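Local coordinates for putative sensory box/GGDEF family protein (Vibrio parahaemolyticus, PDB 3LID) that probably senses an external signal through this extracellular PDC-fold sensor domain and, as a whole protein, probably makes cyclic di-GMP from two GTP molecules, at residues A[84-87]-A[88-92]; A[115-118]-A[119-122]; A[46-49]-A[50-54]. All coordinates share one frame; numbering follows the deposited sequence.

Interaction 1. Residues A[84-87]-A[88-92]; sequences FLDT and SGTEK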
loop_
_atom_site.group_PDB
_atom_site.type_symbol
_atom_site.label_atom_id
_atom_site.label_comp_id
_atom_site.label_asym_id
_atom_site.label_seq_id
_atom_site.Cartn_x
_atom_site.Cartn_y
_atom_site.Cartn_z
ATOM N N PHE A 84 3.427 -6.477 -17.718
ATOM C CA PHE A 84 4.760 -6.537 -18.286
ATOM C C PHE A 84 4.826 -5.358 -19.279
ATOM O O PHE A 84 3.920 -5.173 -20.113
ATOM C CB PHE A 84 5.006 -7.853 -19.068
ATOM C CG PHE A 84 6.418 -7.959 -19.542
ATOM C CD1 PHE A 84 7.435 -8.287 -18.643
ATOM C CD2 PHE A 84 6.744 -7.567 -20.866
ATOM C CE1 PHE A 84 8.750 -8.331 -19.039
ATOM C CE2 PHE A 84 8.151 -7.601 -21.307
ATOM C CZ PHE A 84 9.113 -8.012 -20.357
ATOM N N LEU A 85 5.841 -4.498 -19.106
ATOM C CA LEU A 85 6.122 -3.368 -20.030
ATOM C C LEU A 85 7.363 -3.738 -20.828
ATOM O O LEU A 85 8.320 -4.301 -20.317
ATOM C CB LEU A 85 6.423 -2.045 -19.233
ATOM C CG LEU A 85 5.179 -1.302 -18.697
ATOM C CD1 LEU A 85 4.310 -2.147 -17.762
ATOM C CD2 LEU A 85 5.767 -0.068 -17.837
ATOM N N ASP A 86 7.358 -3.367 -22.110
ATOM C CA ASP A 86 8.585 -3.671 -22.864
ATOM C C ASP A 86 9.660 -2.636 -22.575
ATOM O O ASP A 86 9.437 -1.704 -21.748
ATOM C CB ASP A 86 8.217 -3.800 -24.346
ATOM C CG ASP A 86 7.797 -2.483 -25.011
ATOM O OD1 ASP A 86 7.958 -1.325 -24.507
ATOM O OD2 ASP A 86 7.219 -2.606 -26.156
ATOM N N THR A 87 10.808 -2.749 -23.271
ATOM C CA THR A 87 11.890 -1.822 -22.912
ATOM C C THR A 87 11.581 -0.383 -23.246
ATOM O O THR A 87 12.167 0.513 -22.672
ATOM C CB THR A 87 13.245 -2.208 -23.567
ATOM O OG1 THR A 87 13.041 -2.234 -24.990
ATOM C CG2 THR A 87 13.679 -3.567 -23.090
ATOM N N SER A 88 10.631 -0.124 -24.135
ATOM C CA SER A 88 10.247 1.250 -24.440
ATOM C C SER A 88 9.244 1.839 -23.465
ATOM O O SER A 88 8.907 3.037 -23.538
ATOM C CB SER A 88 9.711 1.344 -25.902
ATOM O OG SER A 88 8.397 0.767 -25.958
ATOM N N GLY A 89 8.822 1.004 -22.510
ATOM C CA GLY A 89 7.814 1.422 -21.505
ATOM C C GLY A 89 6.360 1.260 -21.916
ATOM O O GLY A 89 5.442 1.777 -21.237
ATOM N N THR A 90 6.107 0.522 -22.988
ATOM C CA THR A 90 4.744 0.266 -23.483
ATOM C C THR A 90 4.205 -1.027 -22.816
ATOM O O THR A 90 4.880 -2.043 -22.798
ATOM C CB THR A 90 4.701 0.132 -25.016
ATOM O OG1 THR A 90 4.931 1.434 -25.557
ATOM C CG2 THR A 90 3.249 -0.234 -25.453
ATOM N N GLU A 91 3.011 -0.942 -22.257
ATOM C CA GLU A 91 2.393 -2.139 -21.647
ATOM C C GLU A 91 2.169 -3.205 -22.723
ATOM O O GLU A 91 1.593 -2.891 -23.799
ATOM C CB GLU A 91 1.049 -1.765 -21.075
ATOM C CG GLU A 91 1.185 -0.742 -19.864
ATOM C CD GLU A 91 -0.136 -0.210 -19.405
ATOM O OE1 GLU A 91 -1.032 -0.005 -20.272
ATOM O OE2 GLU A 91 -0.295 0.012 -18.126
ATOM N N LYS A 92 2.572 -4.423 -22.440
ATOM C CA LYS A 92 2.410 -5.544 -23.405
ATOM C C LYS A 92 1.444 -6.577 -22.779
ATOM O O LYS A 92 0.659 -7.259 -23.519
ATOM C CB LYS A 92 3.721 -6.236 -23.662
ATOM C CG LYS A 92 4.821 -5.302 -24.266
ATOM C CD LYS A 92 4.424 -4.816 -25.619
ATOM C CE LYS A 92 4.150 -6.010 -26.485
ATOM N NZ LYS A 92 4.306 -5.593 -27.871
HETATM O O HOH W 1 6.708 -0.285 -27.843
HETATM O O HOH W 2 7.266 -4.697 -27.723
HETATM O O HOH W 3 10.584 -1.940 -26.656
#
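Asp86 folds its carboxylate back over the turn that follows it, and OD1 is gripped from both faces of the carboxylate plane. From one face comes the hydroxyl of Ser88, its OG giving OD1 a 2.6 Å bond on the syn side; from the other comes the backbone N-H of Thr90, with N 3.0 Å from Asp86 OD1. With CG lodged between its own N and carbonyl carbon (chi1 69°), Asp86 turns the acid inward over these donors. Its second oxygen faces water: one molecule links OD2 to Ser88 OG, and another joins it to Lys92 NZ, which stays 4.5 Å from OD2, too far for a direct salt bridge. The lysine chain, bent at chi2 and chi3, instead crosses the aspartate with its methylenes, CG lying 3.7 Å from Asp86 CB. Behind this, Gly89 N closes the turn on Asp86 O, while Asp86 N binds Thr90 O and Lys92 N meets Phe84 O in a nearly straight bond of 2.8 Å. Gly89, at phi 86°, takes the left-handed position of the bulge. The whole is a type I turn with a G1 beta bulge, the tip of the antiparallel hairpin of strands 79-86 and 91-98.

Interaction 2. Residues A[115-118]-A[119-122]; sequences AREY and FKYA. With PO4 (phosphate ion), chain C.
Phosphate O4 is held by both terminal nitrogens of Arg116, NH1 at 2.8 Å and NH2 in a weak bond, and it lies at the edge of the guanidinium, near its plane. Tyr118 serves a different oxygen of the ion, its OH giving O2 a 2.7 Å bond. The two side chains brace each other: Tyr118 CE2 sits 3.5 Å above the centre of the guanidinium, while Arg116 CB lies over one face of the tyrosine ring, offset toward its rim. Bends at chi2 and chi3 (-63° and -70°) curl the arginine round to this ring. Arg116 is also the N-cap of the helix, its O accepting from Lys120 N at 3.2 Å. On the exposed side the extended Lys120 crosses Glu117; their charged ends form only a long salt bridge, NZ to OE2 4.0 Å. The side chains of Arg83, Lys113, Arg153 and Asn171 and the backbone N of Arg139 complete the bonds to the phosphate, which probably came from the crystallisation liquor, and Glu136 forms a salt bridge with Arg116 NH2. Helix 117-124 lies against the seven-stranded sheet, with Tyr118 packed on strands 131-140 and 150-160 and Phe119 edge-to-face with Tyr167 of strand 163-173.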
loop_
_atom_site.group_PDB
_atom_site.type_symbol
_atom_site.label_atom_id
_atom_site.label_comp_id
_atom_site.label_asym_id
_atom_site.label_seq_id
_atom_site.Cartn_x
_atom_site.Cartn_y
_atom_site.Cartn_z
ATOM N N ALA A 115 6.752 8.084 -19.836
ATOM C CA ALA A 115 6.930 9.407 -19.203
ATOM C C ALA A 115 6.848 9.342 -17.667
ATOM O O ALA A 115 7.246 10.298 -16.981
ATOM C CB ALA A 115 5.890 10.376 -19.694
ATOM N N ARG A 116 6.430 8.199 -17.121
ATOM C CA ARG A 116 6.247 8.108 -15.685
ATOM C C ARG A 116 7.562 7.976 -14.961
ATOM O O ARG A 116 8.455 7.244 -15.385
ATOM C CB ARG A 116 5.419 6.890 -15.359
ATOM C CG ARG A 116 3.895 7.114 -15.794
ATOM C CD ARG A 116 3.196 8.256 -15.052
ATOM N NE ARG A 116 2.961 7.903 -13.604
ATOM C CZ ARG A 116 1.976 7.097 -13.180
ATOM N NH1 ARG A 116 1.107 6.503 -14.059
ATOM N NH2 ARG A 116 1.872 6.831 -11.827
ATOM N N GLU A 117 7.663 8.668 -13.816
ATOM C CA GLU A 117 8.917 8.538 -13.070
ATOM C C GLU A 117 9.202 7.129 -12.568
ATOM O O GLU A 117 10.357 6.735 -12.439
ATOM C CB GLU A 117 8.900 9.567 -11.919
ATOM C CG GLU A 117 8.908 11.030 -12.471
ATOM C CD GLU A 117 10.229 11.418 -13.219
ATOM O OE1 GLU A 117 11.261 10.716 -13.098
ATOM O OE2 GLU A 117 10.228 12.399 -14.013
ATOM N N TYR A 118 8.154 6.336 -12.323
ATOM C CA TYR A 118 8.400 5.018 -11.782
ATOM C C TYR A 118 9.031 4.189 -12.866
ATOM O O TYR A 118 9.823 3.286 -12.579
ATOM C CB TYR A 118 7.108 4.358 -11.211
ATOM C CG TYR A 118 6.064 3.865 -12.210
ATOM C CD1 TYR A 118 6.290 2.719 -13.008
ATOM C CD2 TYR A 118 4.843 4.539 -12.345
ATOM C CE1 TYR A 118 5.304 2.272 -13.889
ATOM C CE2 TYR A 118 3.844 4.088 -13.220
ATOM C CZ TYR A 118 4.117 2.972 -14.019
ATOM O OH TYR A 118 3.114 2.521 -14.830
ATOM N N PHE A 119 8.704 4.513 -14.131
ATOM C CA PHE A 119 9.296 3.796 -15.242
ATOM C C PHE A 119 10.752 4.174 -15.431
ATOM O O PHE A 119 11.613 3.298 -15.593
ATOM C CB PHE A 119 8.538 4.008 -16.563
ATOM C CG PHE A 119 9.235 3.335 -17.695
ATOM C CD1 PHE A 119 9.230 1.951 -17.798
ATOM C CD2 PHE A 119 9.956 4.098 -18.608
ATOM C CE1 PHE A 119 9.897 1.339 -18.865
ATOM C CE2 PHE A 119 10.638 3.468 -19.677
ATOM C CZ PHE A 119 10.596 2.133 -19.775
ATOM N N LYS A 120 11.051 5.459 -15.380
ATOM C CA LYS A 120 12.448 5.852 -15.485
ATOM C C LYS A 120 13.275 5.252 -14.348
ATOM O O LYS A 120 14.438 4.886 -14.544
ATOM C CB LYS A 120 12.494 7.378 -15.430
ATOM C CG LYS A 120 11.765 7.990 -16.689
ATOM C CD LYS A 120 11.764 9.529 -16.683
ATOM C CE LYS A 120 10.965 9.990 -17.888
ATOM N NZ LYS A 120 10.830 11.466 -17.832
ATOM N N TYR A 121 12.694 5.169 -13.144
ATOM C CA TYR A 121 13.382 4.480 -12.015
ATOM C C TYR A 121 13.619 2.983 -12.340
ATOM O O TYR A 121 14.729 2.440 -12.214
ATOM C CB TYR A 121 12.568 4.667 -10.726
ATOM C CG TYR A 121 13.229 3.896 -9.583
ATOM C CD1 TYR A 121 14.480 4.286 -9.122
ATOM C CD2 TYR A 121 12.618 2.794 -9.017
ATOM C CE1 TYR A 121 15.116 3.579 -8.069
ATOM C CE2 TYR A 121 13.251 2.062 -7.993
ATOM C CZ TYR A 121 14.472 2.466 -7.521
ATOM O OH TYR A 121 15.058 1.701 -6.529
ATOM N N ALA A 122 12.572 2.324 -12.843
ATOM C CA ALA A 122 12.727 0.872 -13.160
ATOM C C ALA A 122 13.883 0.696 -14.185
ATOM O O ALA A 122 14.593 -0.286 -14.126
ATOM C CB ALA A 122 11.406 0.355 -13.794
HETATM P P PO4 C . -0.100 3.194 -13.102
HETATM O O1 PO4 C . -1.491 2.569 -13.317
HETATM O O2 PO4 C . 0.499 3.220 -14.514
HETATM O O3 PO4 C . 0.774 2.351 -12.218
HETATM O O4 PO4 C . -0.230 4.614 -12.560
HETATM O O HOH W 4 8.318 12.374 -17.604
#

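Interaction 3. Residues A[46-49]-A[50-54]; sequences HSQS and LYDYL. With EDO (1,2-ethanediol), chain I.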
loop_
_atom_site.group_PDB
_atom_site.type_symbol
_atom_site.label_atom_id
_atom_site.label_comp_id
_atom_site.label_asym_id
_atom_site.label_seq_id
_atom_site.Cartn_x
_atom_site.Cartn_y
_atom_site.Cartn_z
ATOM N N HIS A 46 10.571 -14.962 -12.154
ATOM C CA HIS A 46 11.325 -16.156 -12.587
ATOM C C HIS A 46 10.418 -17.279 -13.098
ATOM O O HIS A 46 10.787 -18.471 -13.050
ATOM C CB HIS A 46 12.277 -16.618 -11.459
ATOM C CG HIS A 46 13.430 -15.694 -11.235
ATOM N ND1 HIS A 46 13.439 -14.696 -10.266
ATOM C CD2 HIS A 46 14.602 -15.570 -11.912
ATOM C CE1 HIS A 46 14.573 -14.020 -10.351
ATOM N NE2 HIS A 46 15.298 -14.543 -11.325
ATOM N N SER A 47 9.262 -16.953 -13.640
ATOM C CA SER A 47 8.292 -17.962 -13.886
ATOM C C SER A 47 8.454 -18.490 -15.305
ATOM O O SER A 47 8.874 -17.785 -16.246
ATOM C CB SER A 47 6.879 -17.446 -13.671
ATOM O OG SER A 47 6.405 -16.778 -14.767
ATOM N N GLN A 48 8.170 -19.751 -15.408
ATOM C CA GLN A 48 8.236 -20.422 -16.713
ATOM C C GLN A 48 7.261 -19.797 -17.741
ATOM O O GLN A 48 7.606 -19.627 -18.935
ATOM C CB GLN A 48 7.853 -21.897 -16.521
ATOM C CG GLN A 48 8.051 -22.741 -17.802
ATOM C CD GLN A 48 9.509 -22.892 -18.099
ATOM O OE1 GLN A 48 10.284 -23.358 -17.247
ATOM N NE2 GLN A 48 9.917 -22.501 -19.307
ATOM N N SER A 49 6.057 -19.460 -17.301
ATOM C CA SER A 49 5.053 -18.913 -18.209
ATOM C C SER A 49 5.523 -17.561 -18.740
ATOM O O SER A 49 5.290 -17.216 -19.880
ATOM C CB SER A 49 3.655 -18.841 -17.551
ATOM O OG SER A 49 3.659 -18.181 -16.281
ATOM N N LEU A 50 6.171 -16.758 -17.888
ATOM C CA LEU A 50 6.621 -15.470 -18.402
ATOM C C LEU A 50 7.809 -15.711 -19.378
ATOM O O LEU A 50 7.867 -15.108 -20.474
ATOM C CB LEU A 50 7.060 -14.530 -17.260
ATOM C CG LEU A 50 7.726 -13.222 -17.636
ATOM C CD1 LEU A 50 6.765 -12.348 -18.444
ATOM C CD2 LEU A 50 8.216 -12.492 -16.326
ATOM N N TYR A 51 8.704 -16.615 -18.998
ATOM C CA TYR A 51 9.867 -16.955 -19.832
ATOM C C TYR A 51 9.381 -17.439 -21.199
ATOM O O TYR A 51 9.843 -16.948 -22.244
ATOM C CB TYR A 51 10.616 -18.033 -19.139
ATOM C CG TYR A 51 11.713 -18.527 -20.012
ATOM C CD1 TYR A 51 12.870 -17.806 -20.161
ATOM C CD2 TYR A 51 11.560 -19.736 -20.728
ATOM C CE1 TYR A 51 13.910 -18.292 -20.992
ATOM C CE2 TYR A 51 12.572 -20.227 -21.554
ATOM C CZ TYR A 51 13.739 -19.500 -21.672
ATOM O OH TYR A 51 14.732 -19.966 -22.517
ATOM N N ASP A 52 8.407 -18.336 -21.184
ATOM C CA ASP A 52 7.887 -18.846 -22.486
ATOM C C ASP A 52 7.342 -17.765 -23.387
ATOM O O ASP A 52 7.605 -17.766 -24.645
ATOM C CB ASP A 52 6.819 -19.932 -22.299
ATOM C CG ASP A 52 7.373 -21.202 -21.630
ATOM O OD1 ASP A 52 8.616 -21.450 -21.595
ATOM O OD2 ASP A 52 6.540 -21.984 -21.128
ATOM N N TYR A 53 6.555 -16.858 -22.815
ATOM C CA TYR A 53 6.010 -15.769 -23.536
ATOM C C TYR A 53 7.150 -14.856 -24.097
ATOM O O TYR A 53 7.052 -14.409 -25.248
ATOM C CB TYR A 53 5.036 -14.949 -22.624
ATOM C CG TYR A 53 4.652 -13.612 -23.178
ATOM C CD1 TYR A 53 3.763 -13.514 -24.283
ATOM C CD2 TYR A 53 5.247 -12.438 -22.664
ATOM C CE1 TYR A 53 3.430 -12.211 -24.825
ATOM C CE2 TYR A 53 4.935 -11.188 -23.159
ATOM C CZ TYR A 53 4.045 -11.073 -24.248
ATOM O OH TYR A 53 3.739 -9.798 -24.704
ATOM N N LEU A 54 8.115 -14.498 -23.275
ATOM C CA LEU A 54 9.135 -13.569 -23.755
ATOM C C LEU A 54 9.965 -14.248 -24.890
ATOM O O LEU A 54 10.453 -13.576 -25.805
ATOM C CB LEU A 54 10.064 -13.141 -22.624
ATOM C CG LEU A 54 9.271 -12.342 -21.530
ATOM C CD1 LEU A 54 10.296 -12.036 -20.489
ATOM C CD2 LEU A 54 8.664 -11.073 -22.169
HETATM C C1 EDO I . 14.360 -13.991 -27.843
HETATM O O1 EDO I . 14.897 -15.117 -27.098
HETATM C C2 EDO I . 13.802 -12.932 -26.884
HETATM O O2 EDO I . 13.550 -13.598 -25.604
#
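The chain leaves helical geometry at His46, pauses at Ser47 and re-enters a helix at Gln48, whose first turns are knit by N-H(i+4) to O(i) bonds, Tyr51 N to Ser47 O, Asp52 N to Gln48 O and Tyr53 N to Ser49 O. Ser47 is the N-cap: its OG accepts from Leu50 N at 3.1 Å, filling the need of a backbone N-H in the first turn that has no helical carbonyl ahead of it. A chi1 of 83° swings that oxygen forward over the helix start, where it also rests 3.4 Å from Leu50 CB. From the next residue, Gln48 reaches across one turn to Asp52. The amide NE2 meets Asp52 OD1 at 2.8 Å on the syn side of the carboxylate; the oxygen lies in the amide plane, yet the amide nitrogen stands 34° out of the carboxylate plane, and the two flat groups are twisted 40° apart. A bend at chi2 turns the amide forward along the helix, toward Asp52. Gln48 also runs beside Tyr51, NE2 standing 3.5 Å from CD2, with the amide and ring planes almost perpendicular; the tyrosine OH goes on to bond Arg55. Leu50 packs against Phe84 on the sheet, while Tyr53 lies against Leu62 and Leu65 of helix 59-76. A 1,2-ethanediol molecule, probably from the crystallisation liquor, donates to Leu54 O. The arrangement is a serine N-cap opening a short helix, 48-55, directly after the long N-terminal helix 9-45 of this PDC-fold sensor domain.

Overall arrangement
Interaction 1 lies between the other two along the fold and touches both. The tip of its hairpin meets interaction 2 where Phe119 CZ packs 3.4 Å from Gly89 CA and CD1 of the same ring lies 4.0 Å from Leu85 CD2. Toward interaction 3, Phe84 CZ rests 3.6 Å from Leu54 CD2, and Lys92 CB comes 3.7 Å from Tyr53 OH. Interactions 2 and 3 do not meet: their centres are about 23 Å apart and their nearest atoms about 13 Å. The phosphate bound in interaction 2 is about 5 Å from the side chain of Glu91 in interaction 1, and Glu91 is tied to that site by a salt bridge with Arg83, itself a ligand of the ion.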